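Local atomic coordinates of dienelactone hydrolase (Anabaena variabilis, PDB entry 2O2G), a protein that probably acts as a hydrolase of the dienelactone hydrolase family, built on an alpha/beta-hydrolase fold. Residues 35-40 / 103-108; 55-60 / 67-72; 97-102 / 132-137; 165-168 / 173-176; 192-197 / 204-209. One frame throughout, in Å; residues are numbered along the deposited sequence.

Contact 1 (35-40 / 103-108); sequences TGIVLF and DWLTHN
Ile37 and Leu105 reach toward each other tip to tip, an example of how one leucine of a helix can bridge two alternate side chains of the strand beneath it. Along the strand, Ile37 comes first. Its CG1 lies anti to the backbone N (chi1 -169°), and the extended chain carries CD1 to within 4.0 Å of Leu105 CD2. The other branch is engaged as well, with Ile37 CG2 at 4.1 Å from Leu105 CD1, and both methyls of the leucine therefore meet the one isoleucine. Val38 turns its side chain to the opposite face of the sheet, following the alternation of an extended strand. Leu39 returns to the helix side and makes a looser approach, its CD2 lying 4.4 Å from Leu105 CD1. No hydrogen bond joins the two segments; the contact is wholly apolar and buried. Leu105 also packs on Val116 of strand 115-121, while Leu39 touches Leu98, Ala101 and Thr102 one and two turns back along helix 91-107. Val38 and Phe40 meet helix 51-63 on the other side, and strand 36-41 thus runs through the middle of a three-layer sandwich, between strands 66-70 and 115-121 of the central sheet.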
# COMPACT_ATOMS: atom_id res chain seq x y z
N THR A 35 -0.58 -17.04 3.76
CA THR A 35 -1.24 -17.20 2.46
C THR A 35 -1.35 -15.86 1.69
O THR A 35 -1.46 -15.88 0.47
CB THR A 35 -2.65 -17.78 2.64
OG1 THR A 35 -3.50 -16.82 3.28
CG2 THR A 35 -2.61 -19.04 3.48
N GLY A 36 -1.29 -14.72 2.38
CA GLY A 36 -1.38 -13.42 1.73
C GLY A 36 -0.15 -12.58 2.02
O GLY A 36 0.54 -12.82 3.03
N ILE A 37 0.15 -11.66 1.10
CA ILE A 37 1.23 -10.72 1.31
C ILE A 37 0.74 -9.32 0.97
O ILE A 37 0.07 -9.11 -0.05
CB ILE A 37 2.51 -11.08 0.53
CG1 ILE A 37 3.68 -10.21 1.02
CG2 ILE A 37 2.30 -10.97 -0.96
CD1 ILE A 37 5.04 -10.72 0.61
N VAL A 38 1.08 -8.39 1.86
CA VAL A 38 0.73 -7.00 1.69
C VAL A 38 1.95 -6.17 1.27
O VAL A 38 2.93 -6.03 2.02
CB VAL A 38 0.15 -6.45 2.98
CG1 VAL A 38 -0.21 -4.97 2.83
CG2 VAL A 38 -1.06 -7.30 3.39
N LEU A 39 1.88 -5.63 0.06
CA LEU A 39 2.90 -4.75 -0.45
C LEU A 39 2.52 -3.31 -0.09
O LEU A 39 1.40 -2.86 -0.41
CB LEU A 39 3.03 -4.93 -1.95
CG LEU A 39 4.10 -4.13 -2.71
CD1 LEU A 39 5.54 -4.37 -2.31
CD2 LEU A 39 3.97 -4.48 -4.15
N PHE A 40 3.44 -2.60 0.57
CA PHE A 40 3.21 -1.22 1.02
C PHE A 40 3.74 -0.14 0.08
O PHE A 40 4.88 -0.21 -0.29
CB PHE A 40 3.89 -0.99 2.37
CG PHE A 40 3.20 -1.59 3.51
CD1 PHE A 40 3.21 -2.95 3.69
CD2 PHE A 40 2.57 -0.79 4.46
CE1 PHE A 40 2.58 -3.52 4.78
CE2 PHE A 40 1.96 -1.35 5.55
CZ PHE A 40 1.94 -2.71 5.70
N ASP A 103 5.22 -8.04 -9.67
CA ASP A 103 5.77 -9.06 -10.57
C ASP A 103 6.93 -9.82 -9.92
O ASP A 103 7.04 -11.06 -10.06
CB ASP A 103 6.21 -8.41 -11.89
CG ASP A 103 5.03 -7.87 -12.70
OD1 ASP A 103 3.87 -8.22 -12.38
OD2 ASP A 103 5.27 -7.12 -13.70
N TRP A 104 7.76 -9.11 -9.15
CA TRP A 104 8.88 -9.74 -8.45
C TRP A 104 8.36 -10.76 -7.44
O TRP A 104 8.84 -11.91 -7.41
CB TRP A 104 9.72 -8.69 -7.75
CG TRP A 104 10.94 -9.21 -7.06
CD1 TRP A 104 12.17 -9.39 -7.59
CD2 TRP A 104 11.04 -9.52 -5.67
NE1 TRP A 104 13.03 -9.84 -6.61
CE2 TRP A 104 12.36 -9.90 -5.42
CE3 TRP A 104 10.14 -9.46 -4.61
CZ2 TRP A 104 12.80 -10.29 -4.16
CZ3 TRP A 104 10.58 -9.84 -3.34
CH2 TRP A 104 11.88 -10.25 -3.13
N LEU A 105 7.35 -10.36 -6.67
CA LEU A 105 6.68 -11.27 -5.73
C LEU A 105 6.06 -12.47 -6.46
O LEU A 105 6.11 -13.58 -5.98
CB LEU A 105 5.56 -10.54 -4.99
CG LEU A 105 6.00 -9.53 -3.95
CD1 LEU A 105 4.82 -8.76 -3.39
CD2 LEU A 105 6.82 -10.27 -2.89
N THR A 106 5.46 -12.21 -7.62
CA THR A 106 4.85 -13.26 -8.40
C THR A 106 5.85 -14.34 -8.86
O THR A 106 5.56 -15.54 -8.79
CB THR A 106 4.08 -12.68 -9.61
OG1 THR A 106 2.99 -11.90 -9.14
CG2 THR A 106 3.54 -13.79 -10.52
N HIS A 107 7.03 -13.90 -9.28
CA HIS A 107 8.04 -14.74 -9.87
C HIS A 107 9.16 -15.23 -8.95
O HIS A 107 10.04 -15.97 -9.42
CB HIS A 107 8.61 -14.02 -11.10
CG HIS A 107 7.60 -13.80 -12.18
ND1 HIS A 107 7.04 -14.85 -12.89
CD2 HIS A 107 7.03 -12.68 -12.67
CE1 HIS A 107 6.17 -14.38 -13.76
NE2 HIS A 107 6.13 -13.06 -13.64
N ASN A 108 9.12 -14.85 -7.68
CA ASN A 108 10.07 -15.28 -6.68
C ASN A 108 9.59 -16.60 -6.04
O ASN A 108 8.49 -16.64 -5.50
CB ASN A 108 10.15 -14.17 -5.61
CG ASN A 108 11.13 -14.49 -4.49
OD1 ASN A 108 11.52 -15.63 -4.29
ND2 ASN A 108 11.48 -13.46 -3.72

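Contact 2 (55-60 / 67-72); sequences YVAEVL and TLLIDL
Thr67 lies beside Ala57 and Leu60, using both branches of its side chain against helix 51-63. With chi1 at 63°, OG1 sits between the backbone N and the carbonyl carbon, and CG2 stands anti to the carbonyl carbon. That rotation places Thr67 CG2 3.8 Å from Ala57 O, and the same methyl is 4.1 Å from Leu60 CB. Thr67 OG1 passes the Ala57 CB methyl at 4.1 Å without a polar partner there; it is hydrogen-bonded to Gln61 NE2, one residue beyond the helical segment. Leu68 points away, toward the helix 91-107 side of the sheet. Leu69 faces the helix again, and its CD1 meets Ala57 CB at 3.7 Å. Helix segment 55-60 and strand segment 67-70 run nearly antiparallel, at 167°, with their axes 9.3 Å apart at closest approach, as befits the return leg of the beta-alpha-beta unit formed by strand 36-41, helix 51-63 and strand 66-70. Phe40 of the neighbouring strand fills in beside Ala57, Leu60 and Leu69. Since no hydrogen bond crosses between the two segments, van der Waals packing carries the contact; the small Ala57 lets the strand side chains come up close to the helix, and the buried hydroxyl is satisfied by Gln61.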
# COMPACT_ATOMS: atom_id res chain seq x y z
N TYR A 55 4.71 -0.00 11.87
CA TYR A 55 3.71 -0.35 12.89
C TYR A 55 2.58 -1.16 12.28
O TYR A 55 2.23 -2.23 12.78
CB TYR A 55 3.13 0.92 13.57
CG TYR A 55 2.01 0.55 14.51
CD1 TYR A 55 2.28 -0.06 15.74
CD2 TYR A 55 0.67 0.71 14.12
CE1 TYR A 55 1.24 -0.45 16.58
CE2 TYR A 55 -0.36 0.34 14.94
CZ TYR A 55 -0.07 -0.24 16.17
OH TYR A 55 -1.12 -0.61 16.99
N VAL A 56 1.97 -0.66 11.20
CA VAL A 56 0.91 -1.40 10.55
C VAL A 56 1.41 -2.81 10.12
O VAL A 56 0.72 -3.79 10.32
CB VAL A 56 0.31 -0.66 9.30
CG1 VAL A 56 -0.72 -1.51 8.65
CG2 VAL A 56 -0.33 0.67 9.71
N ALA A 57 2.63 -2.89 9.56
CA ALA A 57 3.18 -4.13 9.09
C ALA A 57 3.30 -5.13 10.21
O ALA A 57 2.98 -6.29 10.00
CB ALA A 57 4.52 -3.90 8.42
N GLU A 58 3.74 -4.68 11.37
CA GLU A 58 3.88 -5.55 12.54
C GLU A 58 2.53 -6.06 13.00
O GLU A 58 2.42 -7.15 13.53
CB GLU A 58 4.64 -4.80 13.65
CG GLU A 58 6.12 -4.63 13.26
CD GLU A 58 6.90 -3.46 13.91
OE1 GLU A 58 6.28 -2.56 14.55
OE2 GLU A 58 8.16 -3.42 13.73
N VAL A 59 1.48 -5.27 12.80
CA VAL A 59 0.12 -5.70 13.16
C VAL A 59 -0.37 -6.78 12.19
O VAL A 59 -0.88 -7.81 12.60
CB VAL A 59 -0.87 -4.51 13.22
CG1 VAL A 59 -2.27 -4.99 13.54
CG2 VAL A 59 -0.43 -3.53 14.27
N LEU A 60 -0.13 -6.58 10.89
CA LEU A 60 -0.49 -7.56 9.86
C LEU A 60 0.28 -8.87 10.09
O LEU A 60 -0.28 -9.97 10.06
CB LEU A 60 -0.22 -7.01 8.45
CG LEU A 60 -0.93 -5.69 8.09
CD1 LEU A 60 -0.52 -5.18 6.71
CD2 LEU A 60 -2.43 -5.85 8.14
N THR A 67 4.46 -9.47 4.70
CA THR A 67 4.56 -8.04 4.31
C THR A 67 5.85 -7.73 3.52
O THR A 67 6.89 -8.35 3.77
CB THR A 67 4.51 -7.09 5.53
OG1 THR A 67 5.64 -7.32 6.40
CG2 THR A 67 3.22 -7.30 6.32
N LEU A 68 5.75 -6.80 2.58
CA LEU A 68 6.91 -6.25 1.85
C LEU A 68 6.82 -4.73 1.91
O LEU A 68 5.93 -4.12 1.34
CB LEU A 68 6.96 -6.71 0.41
CG LEU A 68 8.11 -6.11 -0.43
CD1 LEU A 68 9.47 -6.42 0.21
CD2 LEU A 68 8.01 -6.59 -1.87
N LEU A 69 7.71 -4.14 2.71
CA LEU A 69 7.86 -2.71 2.84
C LEU A 69 8.99 -2.40 1.88
O LEU A 69 10.08 -2.91 2.03
CB LEU A 69 8.23 -2.37 4.27
CG LEU A 69 7.07 -2.55 5.26
CD1 LEU A 69 7.60 -2.84 6.64
CD2 LEU A 69 6.20 -1.34 5.25
N ILE A 70 8.70 -1.56 0.90
CA ILE A 70 9.64 -1.22 -0.16
C ILE A 70 9.89 0.27 -0.37
O ILE A 70 9.05 1.10 -0.08
CB ILE A 70 9.10 -1.88 -1.45
CG1 ILE A 70 10.21 -2.11 -2.45
CG2 ILE A 70 7.89 -1.12 -2.04
CD1 ILE A 70 9.83 -3.10 -3.47
N ASP A 71 11.07 0.61 -0.86
CA ASP A 71 11.33 1.96 -1.29
C ASP A 71 10.89 1.96 -2.75
O ASP A 71 11.40 1.18 -3.56
CB ASP A 71 12.82 2.31 -1.19
CG ASP A 71 13.29 2.53 0.25
OD1 ASP A 71 12.46 2.89 1.12
OD2 ASP A 71 14.49 2.37 0.47
N LEU A 72 9.97 2.83 -3.11
CA LEU A 72 9.55 2.92 -4.50
C LEU A 72 10.60 3.61 -5.36
O LEU A 72 10.59 3.45 -6.59
CB LEU A 72 8.19 3.61 -4.62
CG LEU A 72 7.09 2.68 -4.06
CD1 LEU A 72 5.75 3.41 -4.10
CD2 LEU A 72 6.97 1.38 -4.83

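Contact 3 (97-102 / 132-137); sequences RLVGAT and AAERPE. With SO4 (sulfate ion), chain C.
A surface sulfate site borders the place where Val99 packs on Arg135, at the C-terminal end of helix 123-134. The methyl Val99 CG1 lies over one face of the Arg135 guanidinium, toward its rim, with NH2 the nearest atom at 3.4 Å. The two side chains cross at about a right angle. The second methyl, Val99 CG2, touches Glu134 CB at 4.0 Å, and the carboxylate of that glutamate leads away.

Several bonds fix the flat group. Arg135 NH1 donates to Glu134 O at 2.8 Å, with a bent N-H...O angle of 146°; the oxygen lies close to the guanidinium plane, whereas the donor stands well above the carbonyl plane. A bend at chi2 (-77°) folds the chain back for this bond, and Arg135 NE makes a salt bridge with Asp103 OD1. The sulfate, probably from the crystallisation liquor, is gripped by Glu137 N, whose bond to O4 is 2.8 Å long, and by Thr138 OG1. Were Arg135 replaced by an alanine, Asp103 would probably lose its charged mate and Val99 CG1 the flat group it lies over. Behind this exposed edge, Val99 and Leu98 pack on Ala131 of helix 123-134, Leu98 touches Ala41 of strand 36-41 and Thr102 OG1 is hydrogen-bonded to Tyr118 OH, so that helix 91-107 lies against both its neighbouring helix and the sheet.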
# COMPACT_ATOMS: atom_id res chain seq x y z
N ARG A 97 6.48 1.26 -10.40
CA ARG A 97 7.40 0.62 -9.46
C ARG A 97 6.69 -0.41 -8.64
O ARG A 97 7.20 -1.49 -8.40
CB ARG A 97 8.08 1.68 -8.57
CG ARG A 97 8.95 2.64 -9.37
CD ARG A 97 10.19 1.88 -9.83
NE ARG A 97 11.01 2.64 -10.72
CZ ARG A 97 11.84 3.60 -10.35
NH1 ARG A 97 11.96 3.94 -9.08
NH2 ARG A 97 12.53 4.23 -11.27
N LEU A 98 5.47 -0.10 -8.23
CA LEU A 98 4.64 -1.05 -7.47
C LEU A 98 4.25 -2.27 -8.33
O LEU A 98 4.31 -3.41 -7.86
CB LEU A 98 3.40 -0.32 -6.97
CG LEU A 98 2.64 -0.87 -5.78
CD1 LEU A 98 3.58 -1.16 -4.60
CD2 LEU A 98 1.60 0.17 -5.41
N VAL A 99 3.93 -2.03 -9.60
CA VAL A 99 3.62 -3.12 -10.55
C VAL A 99 4.87 -4.02 -10.64
O VAL A 99 4.73 -5.24 -10.64
CB VAL A 99 3.23 -2.58 -11.96
CG1 VAL A 99 3.21 -3.68 -13.03
CG2 VAL A 99 1.89 -1.86 -11.91
N GLY A 100 6.05 -3.40 -10.77
CA GLY A 100 7.35 -4.11 -10.82
C GLY A 100 7.59 -4.97 -9.58
O GLY A 100 7.96 -6.16 -9.70
N ALA A 101 7.38 -4.41 -8.40
CA ALA A 101 7.47 -5.18 -7.15
C ALA A 101 6.46 -6.32 -7.05
O ALA A 101 6.75 -7.37 -6.45
CB ALA A 101 7.34 -4.26 -5.93
N THR A 102 5.27 -6.12 -7.61
CA THR A 102 4.22 -7.16 -7.64
C THR A 102 4.72 -8.35 -8.49
O THR A 102 4.71 -9.49 -8.06
CB THR A 102 2.87 -6.56 -8.18
OG1 THR A 102 2.48 -5.43 -7.37
CG2 THR A 102 1.75 -7.60 -8.12
N ALA A 132 -3.09 -1.59 -9.26
CA ALA A 132 -4.08 -2.65 -9.15
C ALA A 132 -4.87 -2.83 -10.45
O ALA A 132 -5.15 -3.96 -10.86
CB ALA A 132 -5.02 -2.36 -7.96
N ALA A 133 -5.20 -1.72 -11.10
CA ALA A 133 -5.90 -1.73 -12.39
C ALA A 133 -5.05 -2.37 -13.49
O ALA A 133 -5.61 -2.89 -14.45
CB ALA A 133 -6.29 -0.36 -12.77
N GLU A 134 -3.71 -2.30 -13.35
CA GLU A 134 -2.75 -2.95 -14.27
C GLU A 134 -2.50 -4.45 -14.00
O GLU A 134 -1.93 -5.13 -14.86
CB GLU A 134 -1.37 -2.28 -14.23
CG GLU A 134 -1.34 -0.84 -14.60
CD GLU A 134 -1.83 -0.61 -15.98
OE1 GLU A 134 -1.36 -1.32 -16.90
OE2 GLU A 134 -2.70 0.28 -16.14
N ARG A 135 -2.87 -4.96 -12.83
CA ARG A 135 -2.70 -6.38 -12.50
C ARG A 135 -3.99 -6.95 -11.89
O ARG A 135 -3.99 -7.41 -10.72
CB ARG A 135 -1.51 -6.55 -11.53
CG ARG A 135 -0.16 -6.22 -12.14
CD ARG A 135 0.31 -7.35 -13.04
NE ARG A 135 1.61 -7.08 -13.64
CZ ARG A 135 1.78 -6.42 -14.78
NH1 ARG A 135 0.74 -5.87 -15.40
NH2 ARG A 135 2.99 -6.21 -15.22
N PRO A 136 -5.09 -6.98 -12.68
CA PRO A 136 -6.39 -7.39 -12.13
C PRO A 136 -6.54 -8.82 -11.62
O PRO A 136 -7.37 -9.08 -10.73
CB PRO A 136 -7.35 -7.15 -13.31
CG PRO A 136 -6.47 -7.30 -14.51
CD PRO A 136 -5.20 -6.63 -14.11
N GLU A 137 -5.78 -9.75 -12.18
CA GLU A 137 -5.89 -11.13 -11.72
C GLU A 137 -4.96 -11.40 -10.55
O GLU A 137 -5.21 -12.32 -9.78
CB GLU A 137 -5.64 -12.11 -12.87
S SO4 C . -2.76 -9.75 -14.12
O1 SO4 C . -2.12 -11.00 -14.54
O2 SO4 C . -2.11 -8.68 -14.84
O3 SO4 C . -2.62 -9.68 -12.67
O4 SO4 C . -4.19 -9.76 -14.48

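Contact 4 (165-168 / 173-176); sequences LIVG and PVIA
This is a short-range apolar strand-to-helix contact, in which Val167 and Gly168 at the end of strand 163-168 receive Val174 and Ile175 from the first turns of helix 172-184. It forms the opening half of the beta-alpha-beta crossover that continues to strand 189-194, and illustrates how a helix is turned back onto the strand it has just left. The Val167 and Ile175 backbones come closest, with CA atoms 6.2 Å apart.

Val167 divides its two methyls between two residues of the helix. At chi1 -54°, CG1 is anti to the carbonyl carbon and meets Val174 CG1 at 4.2 Å. The other methyl, CG2, packs more tightly, 3.7 Å from Ile175 CG1, and the valine and isoleucine side chains cross obliquely. Ile175 then extends past the valine (chi2 167°), bringing its CD1 to 3.5 Å from Gly168 O, with CG1 of the same residue at 3.6 Å from that oxygen. Around this pair, Val167 also touches Ile193 of strand 189-194 and Asn178 one turn further along the helix.

The turn between the segments contains Asp171, which with Ser122 and His199 probably forms a Ser-His-Asp triad, as in other alpha/beta-hydrolases, and Val174 touches that group. Between these two segments the junction is therefore held by dispersion contacts alone, with the Gly168 carbonyl oxygen meeting aliphatic carbons of Ile175 and no hydrogen bond setting the helix start against the strand.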
# COMPACT_ATOMS: atom_id res chain seq x y z
N LEU A 165 -11.12 2.26 1.51
CA LEU A 165 -10.61 3.61 1.65
C LEU A 165 -10.76 4.03 3.15
O LEU A 165 -11.84 3.94 3.73
CB LEU A 165 -11.39 4.53 0.71
CG LEU A 165 -11.39 4.22 -0.79
CD1 LEU A 165 -12.17 5.25 -1.56
CD2 LEU A 165 -9.99 4.15 -1.36
N ILE A 166 -9.67 4.44 3.77
CA ILE A 166 -9.70 4.85 5.16
C ILE A 166 -9.29 6.29 5.21
O ILE A 166 -8.22 6.64 4.69
CB ILE A 166 -8.70 4.03 6.06
CG1 ILE A 166 -8.98 2.53 6.04
CG2 ILE A 166 -8.81 4.51 7.52
CD1 ILE A 166 -7.84 1.65 6.69
N VAL A 167 -10.07 7.10 5.92
CA VAL A 167 -9.72 8.51 6.09
C VAL A 167 -9.92 8.97 7.52
O VAL A 167 -10.73 8.41 8.26
CB VAL A 167 -10.56 9.41 5.13
CG1 VAL A 167 -10.42 8.94 3.70
CG2 VAL A 167 -12.04 9.35 5.48
N GLY A 168 -9.21 10.01 7.90
CA GLY A 168 -9.40 10.63 9.22
C GLY A 168 -10.52 11.64 9.18
O GLY A 168 -10.66 12.39 8.21
N PRO A 173 -10.93 17.70 3.71
CA PRO A 173 -10.86 17.77 2.24
C PRO A 173 -10.82 16.37 1.58
O PRO A 173 -11.59 16.08 0.65
CB PRO A 173 -9.53 18.51 1.99
CG PRO A 173 -8.72 18.36 3.28
CD PRO A 173 -9.75 18.32 4.35
N VAL A 174 -9.92 15.54 2.11
CA VAL A 174 -9.67 14.20 1.62
C VAL A 174 -10.91 13.30 1.77
O VAL A 174 -11.05 12.36 1.00
CB VAL A 174 -8.43 13.58 2.37
CG1 VAL A 174 -8.24 12.14 2.04
CG2 VAL A 174 -7.14 14.32 2.02
N ILE A 175 -11.78 13.57 2.73
CA ILE A 175 -12.98 12.74 2.91
C ILE A 175 -13.89 12.83 1.68
O ILE A 175 -14.23 11.83 1.08
CB ILE A 175 -13.79 13.11 4.18
CG1 ILE A 175 -12.97 12.91 5.46
CG2 ILE A 175 -15.08 12.26 4.28
CD1 ILE A 175 -13.62 13.56 6.70
N ALA A 176 -14.26 14.04 1.29
CA ALA A 176 -15.14 14.22 0.14
C ALA A 176 -14.54 13.61 -1.13
O ALA A 176 -15.26 13.06 -1.97
CB ALA A 176 -15.47 15.67 -0.07

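Contact 5 (192-197 / 204-209); sequences VIIPRA and PGALTA
Ile194 supplies most of the apolar packing, meeting the first turn of helix 206-221 through two branches. Its CG1 stands anti to the carbonyl carbon (chi1 -64°) and the chain then runs on extended, which brings CD1 to 3.8 Å from Ala209 CB. The CG2 branch lies 4.4 Å from Ala206 CB, a looser touch. Ala206 has a closer partner in Ala197, the two CB methyls meeting at 3.8 Å, so that beyond the strand two small residues let the backbones approach to 6.0 Å between their CA atoms.

A second kind of contact sets carbon against a carbonyl: Ile194 CD1 is also 3.8 Å from Ala206 O. No hydrogen bond crosses; the polar order is internal to each side. A type II beta turn from Ile194 to Ala197 reverses the chain after the strand, while Gly205 takes the N-cap position and its O accepts from Ala209 N at 3.1 Å. Phe201, in the intervening loop, packs on both Ile194 and Ala206.

That loop also bears His199, which would be the histidine of a probable Ser-His-Asp triad; a histidine carried between the last strand and the final helix is the usual plan of the alpha/beta-hydrolase fold.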
# COMPACT_ATOMS: atom_id res chain seq x y z
N VAL A 192 -14.38 4.02 5.20
CA VAL A 192 -14.55 4.14 6.62
C VAL A 192 -13.75 5.30 7.13
O VAL A 192 -12.62 5.56 6.68
CB VAL A 192 -14.23 2.80 7.38
CG1 VAL A 192 -12.79 2.40 7.22
CG2 VAL A 192 -14.61 2.92 8.85
N ILE A 193 -14.32 5.98 8.12
CA ILE A 193 -13.77 7.18 8.71
C ILE A 193 -13.37 6.93 10.16
O ILE A 193 -14.16 6.43 10.98
CB ILE A 193 -14.81 8.31 8.65
CG1 ILE A 193 -15.31 8.52 7.20
CG2 ILE A 193 -14.23 9.57 9.19
CD1 ILE A 193 -16.29 9.65 7.07
N ILE A 194 -12.14 7.33 10.50
CA ILE A 194 -11.70 7.19 11.90
C ILE A 194 -11.98 8.54 12.54
O ILE A 194 -11.42 9.57 12.11
CB ILE A 194 -10.25 6.72 12.01
CG1 ILE A 194 -10.12 5.31 11.41
CG2 ILE A 194 -9.80 6.75 13.46
CD1 ILE A 194 -8.72 4.84 11.24
N PRO A 195 -12.89 8.56 13.51
CA PRO A 195 -13.27 9.86 14.05
C PRO A 195 -12.13 10.61 14.71
O PRO A 195 -11.28 10.01 15.36
CB PRO A 195 -14.34 9.53 15.08
CG PRO A 195 -14.17 8.08 15.40
CD PRO A 195 -13.65 7.46 14.16
N ARG A 196 -12.12 11.92 14.51
CA ARG A 196 -11.15 12.82 15.14
C ARG A 196 -9.70 12.40 14.94
O ARG A 196 -8.90 12.46 15.87
CB ARG A 196 -11.45 12.93 16.64
CG ARG A 196 -12.86 13.40 16.96
CD ARG A 196 -13.10 13.52 18.46
NE ARG A 196 -12.76 12.28 19.17
CZ ARG A 196 -13.46 11.14 19.15
NH1 ARG A 196 -14.56 11.00 18.42
NH2 ARG A 196 -13.04 10.10 19.86
N ALA A 197 -9.38 11.95 13.73
CA ALA A 197 -8.03 11.63 13.33
C ALA A 197 -7.68 12.61 12.21
O ALA A 197 -8.55 12.91 11.38
CB ALA A 197 -7.94 10.20 12.83
N PRO A 204 -4.00 9.74 19.48
CA PRO A 204 -3.98 8.46 20.16
C PRO A 204 -4.99 7.47 19.59
O PRO A 204 -6.14 7.84 19.41
CB PRO A 204 -4.37 8.81 21.59
CG PRO A 204 -3.90 10.19 21.77
CD PRO A 204 -4.12 10.85 20.43
N GLY A 205 -4.55 6.25 19.30
CA GLY A 205 -5.43 5.18 18.85
C GLY A 205 -5.79 5.19 17.38
O GLY A 205 -6.26 4.19 16.88
N ALA A 206 -5.57 6.31 16.68
CA ALA A 206 -5.91 6.39 15.27
C ALA A 206 -5.17 5.38 14.41
O ALA A 206 -5.81 4.66 13.65
CB ALA A 206 -5.72 7.83 14.72
N LEU A 207 -3.83 5.34 14.51
CA LEU A 207 -3.03 4.43 13.69
C LEU A 207 -3.34 2.98 13.99
O LEU A 207 -3.43 2.17 13.06
CB LEU A 207 -1.54 4.69 13.82
CG LEU A 207 -0.63 4.02 12.78
CD1 LEU A 207 -0.93 4.58 11.41
CD2 LEU A 207 0.84 4.23 13.12
N THR A 208 -3.59 2.68 15.25
CA THR A 208 -3.96 1.33 15.63
C THR A 208 -5.25 0.92 14.89
O THR A 208 -5.32 -0.18 14.36
CB THR A 208 -4.10 1.22 17.14
OG1 THR A 208 -2.81 1.46 17.71
CG2 THR A 208 -4.61 -0.15 17.55
N ALA A 209 -6.25 1.80 14.87
CA ALA A 209 -7.49 1.54 14.15
C ALA A 209 -7.24 1.30 12.68
O ALA A 209 -7.85 0.45 12.07
CB ALA A 209 -8.47 2.71 14.34

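In the fold
From the N terminus, strand 36-41 opens contact 1, which closes only at the end of helix 91-107. Contact 2 closes first, within that span, completing the step from helix 51-63 to its strand 66-70, which pairs with strand 36-41. Contact 3 opens before contact 1 has closed and ends beyond it, so the two cross, sharing helix 91-107. Contacts 4 and 5 follow in series at the far edge of the sheet, on the paired strands 163-168 and 189-194, with centres about 27 and 28 Å from that of contact 1. The Tyr55-Thr208 hydrogen bond links contact 5 back to contact 2, tying helices 51-63 and 206-221 together.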